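Local coordinates for UTP-glucose-1-phosphate uridylyltransferase 2 (Trypanosoma brucei, PDB 3GUE), which probably catalyses the formation of UDP-glucose and diphosphate from UTP and glucose 1-phosphate, at residues A[10-15]-A[31-36]; A[17-22]-A[164-169]; A[107-112]-A[145-150]; A[446-451]-A[468-473]; A[452-457]-A[474-479]. All blocks are in the same frame, centred on the assembly; numbering follows the deposited sequence.

Interaction 1. Residues A[10-15]-A[31-36]; sequences GAALAC and IFLIQH
A cysteine sulfur wedged between two aromatic rings marks this helix pair: Cys-15 SG lies at the edge of the Phe-32 ring, 5.2 Å from its centroid, and meets the His-36 ring obliquely, 3.4 Å from its NE2. The thiol is small and polarisable enough to sit at the phenyl edge and beside the imidazole at the same time. Phe-32 reaches it because its CG stands anti to the backbone N (chi1 177°), which also brings CE2 to 3.7 Å from Cys-15 CB. His-36 meets the first helix at three residues. Besides the sulfur, one face of its imidazole receives Ala-12 CA in a CH-pi contact, 4.3 Å from the ring centroid, while Ala-11 CB approaches the edge at CE1 (3.7 Å). Leu-33 CD2 rests 3.8 Å from Ala-12 CB and also comes near Ala-12 O. The alanine methyls give His-36 and Leu-33 a smooth surface to lie on; the axes of the two short segments run 10.4 Å apart at 157°, nearly antiparallel. Strand 165-169 closes the sulfur side through Ile-168. Both imidazole nitrogens are used elsewhere: NE2 bonds to the carbonyl of Phe-173 and ND1 to the guanidinium of Arg-40, consistent with a neutral imidazole protonated at NE2, its orientation fixed by two outside partners.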
# COMPACT_ATOMS: atom_id res chain seq x y z
N GLY A 10 -22.01 4.09 25.42
CA GLY A 10 -20.98 4.75 26.25
C GLY A 10 -19.62 4.68 25.57
O GLY A 10 -18.83 5.64 25.66
N ALA A 11 -19.34 3.55 24.90
CA ALA A 11 -18.09 3.32 24.13
C ALA A 11 -17.92 4.30 22.96
O ALA A 11 -16.81 4.75 22.68
CB ALA A 11 -18.03 1.89 23.61
N ALA A 12 -19.02 4.61 22.30
CA ALA A 12 -19.04 5.54 21.15
C ALA A 12 -18.85 6.97 21.60
O ALA A 12 -18.08 7.74 21.02
CB ALA A 12 -20.34 5.37 20.35
N LEU A 13 -19.53 7.33 22.69
CA LEU A 13 -19.37 8.65 23.30
C LEU A 13 -17.93 8.90 23.79
O LEU A 13 -17.35 9.98 23.58
CB LEU A 13 -20.42 8.84 24.43
CG LEU A 13 -20.59 10.25 24.96
CD1 LEU A 13 -20.99 11.10 23.77
CD2 LEU A 13 -21.64 10.27 26.11
N ALA A 14 -17.35 7.87 24.42
CA ALA A 14 -15.94 7.90 24.78
C ALA A 14 -15.00 8.11 23.56
O ALA A 14 -14.06 8.92 23.65
CB ALA A 14 -15.54 6.61 25.57
N CYS A 15 -15.26 7.41 22.44
CA CYS A 15 -14.49 7.59 21.20
C CYS A 15 -14.71 9.01 20.68
O CYS A 15 -13.78 9.66 20.23
CB CYS A 15 -14.85 6.58 20.08
SG CYS A 15 -14.55 4.83 20.49
N ILE A 31 -18.28 9.16 10.39
CA ILE A 31 -18.03 7.91 9.65
C ILE A 31 -17.50 6.81 10.60
O ILE A 31 -17.96 5.67 10.55
CB ILE A 31 -17.06 8.15 8.46
CG1 ILE A 31 -17.60 9.25 7.52
CG2 ILE A 31 -16.75 6.85 7.69
CD1 ILE A 31 -16.72 9.52 6.26
N PHE A 32 -16.54 7.15 11.46
CA PHE A 32 -16.03 6.20 12.45
C PHE A 32 -17.12 5.64 13.39
O PHE A 32 -17.12 4.44 13.68
CB PHE A 32 -14.87 6.82 13.27
CG PHE A 32 -14.33 5.90 14.37
CD1 PHE A 32 -13.35 4.95 14.10
CD2 PHE A 32 -14.83 5.98 15.68
CE1 PHE A 32 -12.88 4.10 15.10
CE2 PHE A 32 -14.38 5.13 16.68
CZ PHE A 32 -13.41 4.20 16.40
N LEU A 33 -18.02 6.49 13.86
CA LEU A 33 -19.02 6.06 14.83
C LEU A 33 -20.11 5.22 14.17
O LEU A 33 -20.70 4.36 14.82
CB LEU A 33 -19.61 7.23 15.64
CG LEU A 33 -18.63 7.93 16.59
CD1 LEU A 33 -19.24 9.14 17.25
CD2 LEU A 33 -18.17 6.94 17.64
N ILE A 34 -20.33 5.46 12.87
CA ILE A 34 -21.12 4.56 12.01
C ILE A 34 -20.53 3.16 12.05
O ILE A 34 -21.23 2.20 12.38
CB ILE A 34 -21.20 5.08 10.54
CG1 ILE A 34 -22.21 6.22 10.46
CG2 ILE A 34 -21.57 3.97 9.56
CD1 ILE A 34 -22.00 7.17 9.29
N GLN A 35 -19.23 3.06 11.72
CA GLN A 35 -18.50 1.79 11.72
C GLN A 35 -18.45 1.12 13.11
O GLN A 35 -18.55 -0.11 13.20
CB GLN A 35 -17.07 1.99 11.22
CG GLN A 35 -16.93 2.65 9.85
CD GLN A 35 -15.50 2.95 9.52
OE1 GLN A 35 -14.71 3.30 10.40
NE2 GLN A 35 -15.14 2.81 8.25
N HIS A 36 -18.23 1.94 14.14
CA HIS A 36 -18.27 1.56 15.57
C HIS A 36 -19.58 0.90 16.01
O HIS A 36 -19.55 -0.16 16.69
CB HIS A 36 -18.06 2.81 16.45
CG HIS A 36 -17.65 2.50 17.86
ND1 HIS A 36 -18.52 1.97 18.79
CD2 HIS A 36 -16.46 2.63 18.49
CE1 HIS A 36 -17.88 1.81 19.94
NE2 HIS A 36 -16.63 2.20 19.78

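Interaction 2. Residues A[17-22]-A[164-169]; sequences EKMQAS and RVPKIR
The Arg-164 guanidinium is approached obliquely by Ser-22 OG, and Trp-186 and Phe-134 both make cation-pi contacts with it. The bond from Arg-164 NH2 to Ser-22 OG spans 2.9 Å but is weak, bent to 121° at the hydrogen. An extended chain from CG to NE carries the charged group across to Ser-22, whose hydroxyl accepts this weak N-H bond. The puckered Pro-166 ring is crossed at about a right angle by Met-19, whose CG sits 3.6 Å and SD 3.7 Å from Pro-166 CD. Methionine suits this spot because its flexible chain bends at chi3 (88°), laying CE alongside Val-165, 4.0 Å from CG1. Lys-18 adds a looser apolar touch with CD, 4.3 Å from Pro-166 CB, while its ammonium pairs with Glu-185. Here the N-terminal helix lies against a strand of the small antiparallel sheet, in helix-on-sheet packing beside the pocket where dimercaptobutanediol, probably from the crystallisation liquor, touches Val-165.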
# COMPACT_ATOMS: atom_id res chain seq x y z
N GLU A 17 -15.57 11.83 22.25
CA GLU A 17 -14.97 12.86 23.07
C GLU A 17 -13.47 12.86 22.93
O GLU A 17 -12.88 13.92 22.84
CB GLU A 17 -15.40 12.72 24.54
CG GLU A 17 -16.82 13.21 24.83
CD GLU A 17 -17.32 12.97 26.27
OE1 GLU A 17 -16.68 12.25 27.06
OE2 GLU A 17 -18.40 13.52 26.59
N LYS A 18 -12.86 11.67 22.89
CA LYS A 18 -11.42 11.55 22.70
C LYS A 18 -10.98 12.07 21.32
O LYS A 18 -9.90 12.66 21.20
CB LYS A 18 -10.99 10.08 22.85
CG LYS A 18 -9.48 9.83 22.76
CD LYS A 18 -9.11 8.38 23.08
CE LYS A 18 -7.64 8.25 23.51
NZ LYS A 18 -7.41 6.85 24.00
N MET A 19 -11.80 11.83 20.29
CA MET A 19 -11.50 12.33 18.93
C MET A 19 -11.61 13.85 18.85
O MET A 19 -10.71 14.54 18.32
CB MET A 19 -12.39 11.66 17.87
CG MET A 19 -12.06 10.18 17.66
SD MET A 19 -13.20 9.24 16.65
CE MET A 19 -12.56 9.52 15.02
N GLN A 20 -12.70 14.38 19.36
CA GLN A 20 -12.89 15.82 19.44
C GLN A 20 -11.77 16.51 20.28
O GLN A 20 -11.35 17.62 19.96
CB GLN A 20 -14.27 16.15 20.01
CG GLN A 20 -15.43 15.83 19.09
CD GLN A 20 -16.76 16.29 19.68
OE1 GLN A 20 -16.85 16.62 20.86
NE2 GLN A 20 -17.80 16.30 18.86
N ALA A 21 -11.29 15.84 21.33
CA ALA A 21 -10.20 16.40 22.17
C ALA A 21 -8.88 16.51 21.42
O ALA A 21 -8.02 17.32 21.77
CB ALA A 21 -10.01 15.57 23.43
N SER A 22 -8.71 15.69 20.38
CA SER A 22 -7.46 15.69 19.62
C SER A 22 -7.56 16.42 18.28
O SER A 22 -6.60 16.41 17.52
CB SER A 22 -6.94 14.26 19.40
OG SER A 22 -5.98 13.92 20.40
N ARG A 164 -6.94 10.58 12.13
CA ARG A 164 -6.61 9.48 13.05
C ARG A 164 -7.83 9.09 13.87
O ARG A 164 -8.72 9.92 14.14
CB ARG A 164 -5.43 9.79 13.95
CG ARG A 164 -5.48 11.10 14.71
CD ARG A 164 -4.29 11.14 15.67
NE ARG A 164 -4.46 12.11 16.75
CZ ARG A 164 -3.60 12.24 17.76
NH1 ARG A 164 -2.51 11.47 17.82
NH2 ARG A 164 -3.82 13.14 18.71
N VAL A 165 -7.83 7.82 14.26
CA VAL A 165 -8.95 7.22 14.94
C VAL A 165 -8.41 6.41 16.14
O VAL A 165 -7.30 5.88 16.09
CB VAL A 165 -9.88 6.35 13.97
CG1 VAL A 165 -10.27 7.14 12.72
CG2 VAL A 165 -9.25 5.06 13.55
N PRO A 166 -9.17 6.33 17.24
CA PRO A 166 -8.58 5.50 18.30
C PRO A 166 -8.70 4.00 18.00
O PRO A 166 -9.65 3.58 17.33
CB PRO A 166 -9.41 5.89 19.53
CG PRO A 166 -10.74 6.23 19.00
CD PRO A 166 -10.47 6.90 17.66
N LYS A 167 -7.70 3.24 18.43
CA LYS A 167 -7.80 1.78 18.53
C LYS A 167 -8.82 1.55 19.63
O LYS A 167 -8.87 2.32 20.59
CB LYS A 167 -6.47 1.18 18.96
CG LYS A 167 -5.35 1.38 17.95
CD LYS A 167 -4.06 0.83 18.52
CE LYS A 167 -2.89 1.20 17.63
NZ LYS A 167 -1.62 0.56 18.10
N ILE A 168 -9.67 0.54 19.48
CA ILE A 168 -10.75 0.34 20.45
C ILE A 168 -10.60 -1.07 21.04
O ILE A 168 -10.18 -1.97 20.34
CB ILE A 168 -12.15 0.64 19.84
CG1 ILE A 168 -12.46 -0.26 18.63
CG2 ILE A 168 -12.26 2.16 19.41
CD1 ILE A 168 -13.97 -0.45 18.39
N ARG A 169 -10.91 -1.25 22.33
CA ARG A 169 -10.73 -2.55 22.99
C ARG A 169 -11.64 -3.60 22.35
O ARG A 169 -12.82 -3.33 22.08
CB ARG A 169 -11.03 -2.46 24.49
CG ARG A 169 -10.19 -1.49 25.33
CD ARG A 169 -10.65 -1.54 26.82
NE ARG A 169 -10.60 -2.90 27.40
CZ ARG A 169 -9.72 -3.32 28.32
NH1 ARG A 169 -8.81 -2.50 28.82
NH2 ARG A 169 -9.79 -4.57 28.77

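Interaction 3. Residues A[107-112]-A[145-150]; sequences FLDFTA and RKYPTL
This is a mixed polar and apolar contact, a salt bridge and a tyrosine hydrogen bond beside a CH-pi contact, joining the first turns of helix 107-122 to the turn that leads into helix 148-151. Its polar centre is Asp-109 OD1, gripped by two donors. Tyr-147 OH gives its proton to the anti lone pair of Asp-109 OD1 at 2.6 Å, a short bond, with the carboxylate and ring planes 67° apart. Lys-146 NZ approaches the syn side of Asp-109 OD1 at 2.9 Å, 33° out of the carboxylate plane. Lysine suits this position because its chain, extended beyond CG, spans from the turn to the acid. A water donates to Asp-109 OD2 at 2.6 Å and weakly accepts from Lys-146 NZ, and Thr-106 N binds the same oxygen. With so many donors around it, the carboxylate is probably well stabilised as the anion. Beside this polar cluster, Ala-112 CB sits over the centre of the Tyr-147 ring, 3.6 Å from its centroid, a CH-pi contact almost along the ring normal; alanine presents a single methyl, which can lie squarely over the ring, and Lys-146 CG lies on the opposite face. Leu-150 CD1 meets Ala-112 CB at 3.8 Å. Around this layer, Phe-143 of helix 137-143 packs on Asp-109, and Leu-113, Leu-115 and Arg-119 continue the surface of helix 107-122 against Tyr-147 and Leu-150.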
# COMPACT_ATOMS: atom_id res chain seq x y z
N PHE A 107 12.82 5.28 -0.32
CA PHE A 107 11.65 5.20 -1.20
C PHE A 107 11.33 6.66 -1.58
O PHE A 107 10.95 6.95 -2.72
CB PHE A 107 10.42 4.58 -0.50
CG PHE A 107 10.42 3.05 -0.40
CD1 PHE A 107 9.83 2.27 -1.40
CD2 PHE A 107 10.97 2.40 0.71
CE1 PHE A 107 9.81 0.86 -1.30
CE2 PHE A 107 10.95 1.00 0.81
CZ PHE A 107 10.38 0.23 -0.19
N LEU A 108 11.53 7.59 -0.63
CA LEU A 108 11.11 8.98 -0.82
C LEU A 108 12.06 9.75 -1.74
O LEU A 108 11.62 10.64 -2.47
CB LEU A 108 10.90 9.69 0.54
CG LEU A 108 10.16 11.04 0.58
CD1 LEU A 108 8.85 11.09 -0.26
CD2 LEU A 108 9.88 11.39 2.03
N ASP A 109 13.35 9.42 -1.68
CA ASP A 109 14.34 9.83 -2.69
C ASP A 109 13.85 9.48 -4.08
O ASP A 109 13.71 10.37 -4.92
CB ASP A 109 15.69 9.14 -2.45
CG ASP A 109 16.46 9.77 -1.34
OD1 ASP A 109 16.69 11.01 -1.41
OD2 ASP A 109 16.83 9.02 -0.40
N PHE A 110 13.60 8.19 -4.32
CA PHE A 110 13.05 7.72 -5.62
C PHE A 110 11.75 8.41 -6.08
O PHE A 110 11.66 8.79 -7.25
CB PHE A 110 12.97 6.19 -5.69
CG PHE A 110 14.31 5.54 -5.88
CD1 PHE A 110 15.00 5.69 -7.08
CD2 PHE A 110 14.89 4.77 -4.85
CE1 PHE A 110 16.26 5.11 -7.27
CE2 PHE A 110 16.13 4.18 -5.03
CZ PHE A 110 16.83 4.34 -6.25
N THR A 111 10.83 8.67 -5.15
CA THR A 111 9.59 9.43 -5.43
C THR A 111 9.88 10.89 -5.83
O THR A 111 9.32 11.37 -6.81
CB THR A 111 8.61 9.40 -4.20
OG1 THR A 111 8.15 8.07 -3.98
CG2 THR A 111 7.40 10.32 -4.41
N ALA A 112 10.74 11.57 -5.06
CA ALA A 112 11.15 12.95 -5.36
C ALA A 112 11.90 13.08 -6.70
O ALA A 112 11.72 14.07 -7.43
CB ALA A 112 11.99 13.54 -4.24
N ARG A 145 13.95 18.25 3.56
CA ARG A 145 14.89 19.36 3.57
C ARG A 145 15.91 19.22 2.45
O ARG A 145 16.31 20.22 1.86
CB ARG A 145 15.64 19.47 4.90
CG ARG A 145 14.85 20.11 6.00
CD ARG A 145 15.73 20.48 7.17
NE ARG A 145 14.93 20.89 8.32
CZ ARG A 145 14.49 22.12 8.50
NH1 ARG A 145 14.76 23.08 7.61
NH2 ARG A 145 13.78 22.41 9.59
N LYS A 146 16.31 17.97 2.20
CA LYS A 146 17.13 17.57 1.06
C LYS A 146 16.57 17.98 -0.31
O LYS A 146 17.32 18.15 -1.23
CB LYS A 146 17.30 16.04 1.08
CG LYS A 146 18.25 15.48 0.07
CD LYS A 146 18.26 13.95 0.20
CE LYS A 146 19.41 13.34 -0.56
NZ LYS A 146 19.25 11.86 -0.45
N TYR A 147 15.24 18.11 -0.42
CA TYR A 147 14.61 18.57 -1.68
C TYR A 147 13.91 19.93 -1.51
O TYR A 147 12.69 19.99 -1.33
CB TYR A 147 13.67 17.50 -2.26
CG TYR A 147 14.38 16.19 -2.57
CD1 TYR A 147 15.14 16.04 -3.73
CD2 TYR A 147 14.30 15.10 -1.69
CE1 TYR A 147 15.81 14.83 -4.03
CE2 TYR A 147 14.97 13.90 -1.95
CZ TYR A 147 15.71 13.77 -3.12
OH TYR A 147 16.37 12.60 -3.38
N PRO A 148 14.69 21.03 -1.57
CA PRO A 148 14.10 22.37 -1.39
C PRO A 148 12.88 22.67 -2.27
O PRO A 148 11.99 23.40 -1.81
CB PRO A 148 15.26 23.30 -1.73
CG PRO A 148 16.48 22.53 -1.30
CD PRO A 148 16.15 21.11 -1.77
N THR A 149 12.84 22.12 -3.49
CA THR A 149 11.69 22.30 -4.41
C THR A 149 10.40 21.87 -3.71
O THR A 149 9.36 22.55 -3.81
CB THR A 149 11.83 21.48 -5.74
OG1 THR A 149 12.98 21.92 -6.49
CG2 THR A 149 10.57 21.64 -6.62
N LEU A 150 10.49 20.77 -2.98
CA LEU A 150 9.37 20.21 -2.22
C LEU A 150 9.22 20.85 -0.84
O LEU A 150 8.11 21.24 -0.46
CB LEU A 150 9.52 18.69 -2.11
CG LEU A 150 9.70 17.94 -3.45
CD1 LEU A 150 9.83 16.45 -3.22
CD2 LEU A 150 8.54 18.24 -4.44
O HOH W 1 18.61 9.26 1.48

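Interaction 4. Residues A[446-451]-A[468-473]; sequences VEFGAD and LIIGSG. Unlike the reference sequence in segment 468-473: Ser-472 (reference Asn).
Val-446 starts the pairing opposite Leu-468, the two side chains lying side by side and pointing the same way, with CG2 of Val-446 4.0 Å from CD2 of Leu-468. Glu-447 follows with the regular parallel ladder: its N donates to Leu-468 O at 2.8 Å, and its O accepts from Ile-470 N at 2.8 Å in a nearly straight bond (171° at the hydrogen). Its side chain turns to the other face, with Ile-469, where a charged group can reach out from the surface; a long, weak ion pair links it to Lys-428. Phe-448 returns to the buried face of Val-446, and its CD1 rests 4.2 Å from Ile-470 CB, while Leu-426 of helix 420-427 covers it. Next, Gly-449 N bonds to Ile-470 O at 3.1 Å. Having no side chain, Gly-449 lets Ser-472 come close beside it. At Ala-450 a side chain replaces the main-chain acceptor: Ala-450 N donates to Ser-472 OG at 3.0 Å, Ser-472 OG standing beside the Ser-472 backbone N (chi1 -59°). Serine here differs from the reference sequence, which has asparagine. The Ala-450 carbonyl accepts from Gly-473 N at 2.7 Å, and Gly-473 has a positive phi that glycine tolerates readily. Asp-451, also at positive phi, ends the walk: a water donates to Asp-451 O and, weakly, to Gly-473 O. Two neighbouring coils of a parallel beta-helix are matched residue by residue: main-chain bonds, with the Ser-472 hydroxyl standing in for one acceptor, hold the register, while apolar side chains, Val-446, Phe-448, Leu-468 and Ile-470, lie on one face.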
# COMPACT_ATOMS: atom_id res chain seq x y z
N VAL A 446 20.01 -17.09 10.03
CA VAL A 446 20.82 -17.17 8.81
C VAL A 446 21.34 -15.79 8.50
O VAL A 446 20.64 -14.78 8.68
CB VAL A 446 20.01 -17.78 7.59
CG1 VAL A 446 20.68 -17.55 6.26
CG2 VAL A 446 19.72 -19.27 7.79
N GLU A 447 22.59 -15.74 8.04
CA GLU A 447 23.30 -14.49 7.77
C GLU A 447 24.10 -14.56 6.46
O GLU A 447 25.11 -15.27 6.39
CB GLU A 447 24.21 -14.13 8.95
CG GLU A 447 23.48 -13.71 10.25
CD GLU A 447 24.43 -13.33 11.37
OE1 GLU A 447 25.61 -12.99 11.10
OE2 GLU A 447 23.99 -13.36 12.54
N PHE A 448 23.63 -13.86 5.43
CA PHE A 448 24.38 -13.69 4.17
C PHE A 448 25.61 -12.83 4.40
O PHE A 448 25.55 -11.86 5.14
CB PHE A 448 23.53 -13.03 3.08
CG PHE A 448 22.45 -13.92 2.54
CD1 PHE A 448 22.77 -14.97 1.67
CD2 PHE A 448 21.13 -13.72 2.91
CE1 PHE A 448 21.77 -15.81 1.17
CE2 PHE A 448 20.10 -14.56 2.41
CZ PHE A 448 20.42 -15.60 1.55
N GLY A 449 26.70 -13.22 3.76
CA GLY A 449 27.88 -12.39 3.61
C GLY A 449 27.82 -11.75 2.23
O GLY A 449 26.73 -11.56 1.67
N ALA A 450 28.99 -11.47 1.67
CA ALA A 450 29.12 -10.66 0.47
C ALA A 450 29.14 -11.46 -0.84
O ALA A 450 29.58 -12.62 -0.89
CB ALA A 450 30.36 -9.73 0.57
N ASP A 451 28.60 -10.83 -1.88
CA ASP A 451 28.53 -11.35 -3.26
C ASP A 451 28.03 -12.81 -3.37
O ASP A 451 28.50 -13.58 -4.20
CB ASP A 451 29.86 -11.11 -3.99
CG ASP A 451 30.31 -9.66 -3.88
OD1 ASP A 451 30.16 -8.89 -4.87
OD2 ASP A 451 30.80 -9.26 -2.80
N LEU A 468 23.73 -19.41 11.07
CA LEU A 468 24.34 -19.96 9.87
C LEU A 468 24.86 -18.84 8.96
O LEU A 468 24.08 -18.04 8.40
CB LEU A 468 23.32 -20.83 9.12
CG LEU A 468 23.59 -21.45 7.75
CD1 LEU A 468 24.83 -22.35 7.79
CD2 LEU A 468 22.38 -22.25 7.31
N ILE A 469 26.18 -18.76 8.82
CA ILE A 469 26.75 -17.74 7.95
C ILE A 469 26.90 -18.33 6.57
O ILE A 469 27.40 -19.45 6.41
CB ILE A 469 28.10 -17.16 8.46
CG1 ILE A 469 27.90 -16.43 9.79
CG2 ILE A 469 28.69 -16.16 7.46
CD1 ILE A 469 29.11 -16.44 10.62
N ILE A 470 26.42 -17.59 5.57
CA ILE A 470 26.64 -18.00 4.19
C ILE A 470 27.88 -17.26 3.67
O ILE A 470 27.85 -16.05 3.42
CB ILE A 470 25.37 -17.80 3.27
CG1 ILE A 470 24.10 -18.42 3.90
CG2 ILE A 470 25.63 -18.33 1.86
CD1 ILE A 470 24.19 -19.96 4.20
N GLY A 471 28.97 -18.00 3.52
CA GLY A 471 30.26 -17.44 3.10
C GLY A 471 30.18 -16.49 1.92
O GLY A 471 29.35 -16.67 1.01
N SER A 472 31.03 -15.48 1.92
CA SER A 472 31.11 -14.53 0.80
C SER A 472 31.48 -15.23 -0.52
O SER A 472 32.36 -16.08 -0.56
CB SER A 472 32.08 -13.39 1.14
OG SER A 472 31.65 -12.71 2.32
N GLY A 473 30.76 -14.92 -1.59
CA GLY A 473 31.02 -15.52 -2.91
C GLY A 473 30.34 -16.87 -3.13
O GLY A 473 30.45 -17.44 -4.21
O HOH W 2 28.81 -15.37 -6.14

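Interaction 5. Residues A[452-457]-A[474-479]; sequences VSVRGN and RVLDNE
Arg-455 lies across Val-475, with CG1 of the valine 3.3 Å above one face of the guanidinium and offset toward its rim. The arginine chain, extended from CG to NE, runs along the sheet surface, and NE binds Ser-453 OG at 2.8 Å, with a weaker bond from NH2; the serine hydroxyl thereby helps to hold the flat group in place. Valine suits the place because its CG1, set anti to the backbone N (chi1 177°), offers a compact methyl to the cation. Asp-477 passes obliquely beside the arginine chain, OD1 3.6 Å from Arg-455 CB; Asp-477 OD2 is 4.6 Å from Arg-455 NH1, too far for a salt bridge. Strands 453-455 and 475-477 run parallel in neighbouring coils, consistent with the left-handed beta-helix that ends related uridylyltransferases. Their inner face is aliphatic: Leu-476 CD1 approaches both Val-452 CG1 and Val-454 CG2 at 4.3 Å, with Val-458 and Ile-460 beyond. At the next corner Gly-456, with positive phi, brings its CA to 3.3 Å from Asn-478 ND2. The Asn-478 amide reaches Gly-456 and Asn-457, and its OD1 accepts from Asn-457 N at 3.1 Å, the donor standing above the carbonyl plane, while Asn-478 N binds Arg-455 O. On the 474-479 segment Arg-474 folds at chi2 (89°), one guanidinium face receiving Leu-476 CD2 and its edge pairing with Glu-479 OE2.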
# COMPACT_ATOMS: atom_id res chain seq x y z
N VAL A 452 27.08 -13.16 -2.51
CA VAL A 452 26.35 -14.42 -2.62
C VAL A 452 25.37 -14.39 -3.79
O VAL A 452 24.62 -13.44 -3.96
CB VAL A 452 25.65 -14.78 -1.29
CG1 VAL A 452 24.75 -15.99 -1.44
CG2 VAL A 452 26.70 -15.06 -0.22
N SER A 453 25.40 -15.42 -4.63
CA SER A 453 24.54 -15.50 -5.80
C SER A 453 23.47 -16.56 -5.55
O SER A 453 23.79 -17.72 -5.32
CB SER A 453 25.38 -15.81 -7.05
OG SER A 453 24.58 -16.21 -8.15
N VAL A 454 22.20 -16.15 -5.54
CA VAL A 454 21.11 -17.14 -5.35
C VAL A 454 20.44 -17.45 -6.71
O VAL A 454 20.00 -16.53 -7.42
CB VAL A 454 20.06 -16.72 -4.26
CG1 VAL A 454 18.90 -17.68 -4.22
CG2 VAL A 454 20.69 -16.58 -2.88
N ARG A 455 20.38 -18.74 -7.07
CA ARG A 455 19.93 -19.15 -8.39
C ARG A 455 18.89 -20.28 -8.32
O ARG A 455 19.07 -21.27 -7.58
CB ARG A 455 21.11 -19.63 -9.23
CG ARG A 455 22.17 -18.59 -9.48
CD ARG A 455 23.46 -19.24 -9.98
NE ARG A 455 24.53 -18.23 -10.03
CZ ARG A 455 25.74 -18.42 -10.53
NH1 ARG A 455 26.11 -19.58 -11.05
NH2 ARG A 455 26.61 -17.42 -10.50
N GLY A 456 17.85 -20.15 -9.13
CA GLY A 456 16.81 -21.19 -9.22
C GLY A 456 15.94 -21.20 -7.98
O GLY A 456 15.50 -20.14 -7.54
N ASN A 457 15.66 -22.40 -7.46
CA ASN A 457 14.93 -22.61 -6.21
C ASN A 457 15.83 -22.98 -5.01
O ASN A 457 16.25 -24.14 -4.88
CB ASN A 457 13.86 -23.69 -6.39
CG ASN A 457 12.77 -23.27 -7.37
OD1 ASN A 457 12.32 -24.07 -8.19
ND2 ASN A 457 12.38 -22.02 -7.31
N ARG A 474 29.66 -17.38 -2.10
CA ARG A 474 28.88 -18.64 -2.22
C ARG A 474 27.83 -18.56 -3.33
O ARG A 474 27.03 -17.62 -3.37
CB ARG A 474 28.20 -18.96 -0.89
CG ARG A 474 27.35 -20.23 -0.88
CD ARG A 474 28.17 -21.44 -0.50
NE ARG A 474 27.38 -22.68 -0.51
CZ ARG A 474 26.83 -23.22 0.57
NH1 ARG A 474 26.97 -22.66 1.77
NH2 ARG A 474 26.13 -24.34 0.45
N VAL A 475 27.86 -19.53 -4.23
CA VAL A 475 26.80 -19.69 -5.24
C VAL A 475 25.82 -20.77 -4.75
O VAL A 475 26.20 -21.93 -4.54
CB VAL A 475 27.36 -20.11 -6.64
CG1 VAL A 475 26.20 -20.34 -7.63
CG2 VAL A 475 28.34 -19.08 -7.19
N LEU A 476 24.57 -20.38 -4.55
CA LEU A 476 23.52 -21.33 -4.25
C LEU A 476 22.65 -21.49 -5.48
O LEU A 476 21.83 -20.61 -5.81
CB LEU A 476 22.70 -20.86 -3.06
CG LEU A 476 23.41 -20.82 -1.71
CD1 LEU A 476 22.73 -19.76 -0.90
CD2 LEU A 476 23.40 -22.20 -1.01
N ASP A 477 22.84 -22.62 -6.15
CA ASP A 477 22.24 -22.88 -7.45
C ASP A 477 21.25 -24.04 -7.33
O ASP A 477 21.66 -25.21 -7.31
CB ASP A 477 23.36 -23.24 -8.43
CG ASP A 477 22.89 -23.27 -9.88
OD1 ASP A 477 21.69 -23.06 -10.14
OD2 ASP A 477 23.75 -23.51 -10.75
N ASN A 478 19.96 -23.72 -7.24
CA ASN A 478 18.92 -24.74 -7.06
C ASN A 478 19.22 -25.73 -5.91
O ASN A 478 18.96 -26.95 -6.01
CB ASN A 478 18.68 -25.48 -8.39
CG ASN A 478 17.53 -24.90 -9.14
OD1 ASN A 478 16.37 -25.09 -8.75
ND2 ASN A 478 17.83 -24.14 -10.19
N GLU A 479 19.77 -25.19 -4.83
CA GLU A 479 20.31 -25.98 -3.72
C GLU A 479 19.43 -25.87 -2.48
O GLU A 479 18.81 -24.83 -2.24
CB GLU A 479 21.73 -25.50 -3.42
CG GLU A 479 22.45 -26.14 -2.24
CD GLU A 479 23.93 -25.74 -2.19
OE1 GLU A 479 24.34 -24.81 -2.92
OE2 GLU A 479 24.70 -26.38 -1.44
O HOH W 3 14.46 -26.65 -8.10
O HOH W 4 15.61 -26.97 -5.18

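The five contacts fall into three groups. Interactions 1 and 2 share helix 10-21 and touch, with Phe-32 packing on Met-19, Val-165 and Ile-168; Phe-32 and Val-165 also line the dimercaptobutanediol pocket, their side chains about 12 Å and 8 Å from bound UDP-glucose. Interaction 3, centred about 32 Å from interaction 2, stands on the nucleotide-binding core, where the Leu-150 side chain is about 11 Å from that of Asn-83, which binds UDP-glucose. Interactions 4 and 5 are successive sides of the same two beta-helix coils, centres about 12 Å apart, joined where Val-452 CG2 meets Gly-471 O at 3.3 Å. They lie away from the annotated sites, about 50 Å from interactions 1 and 2 between centres.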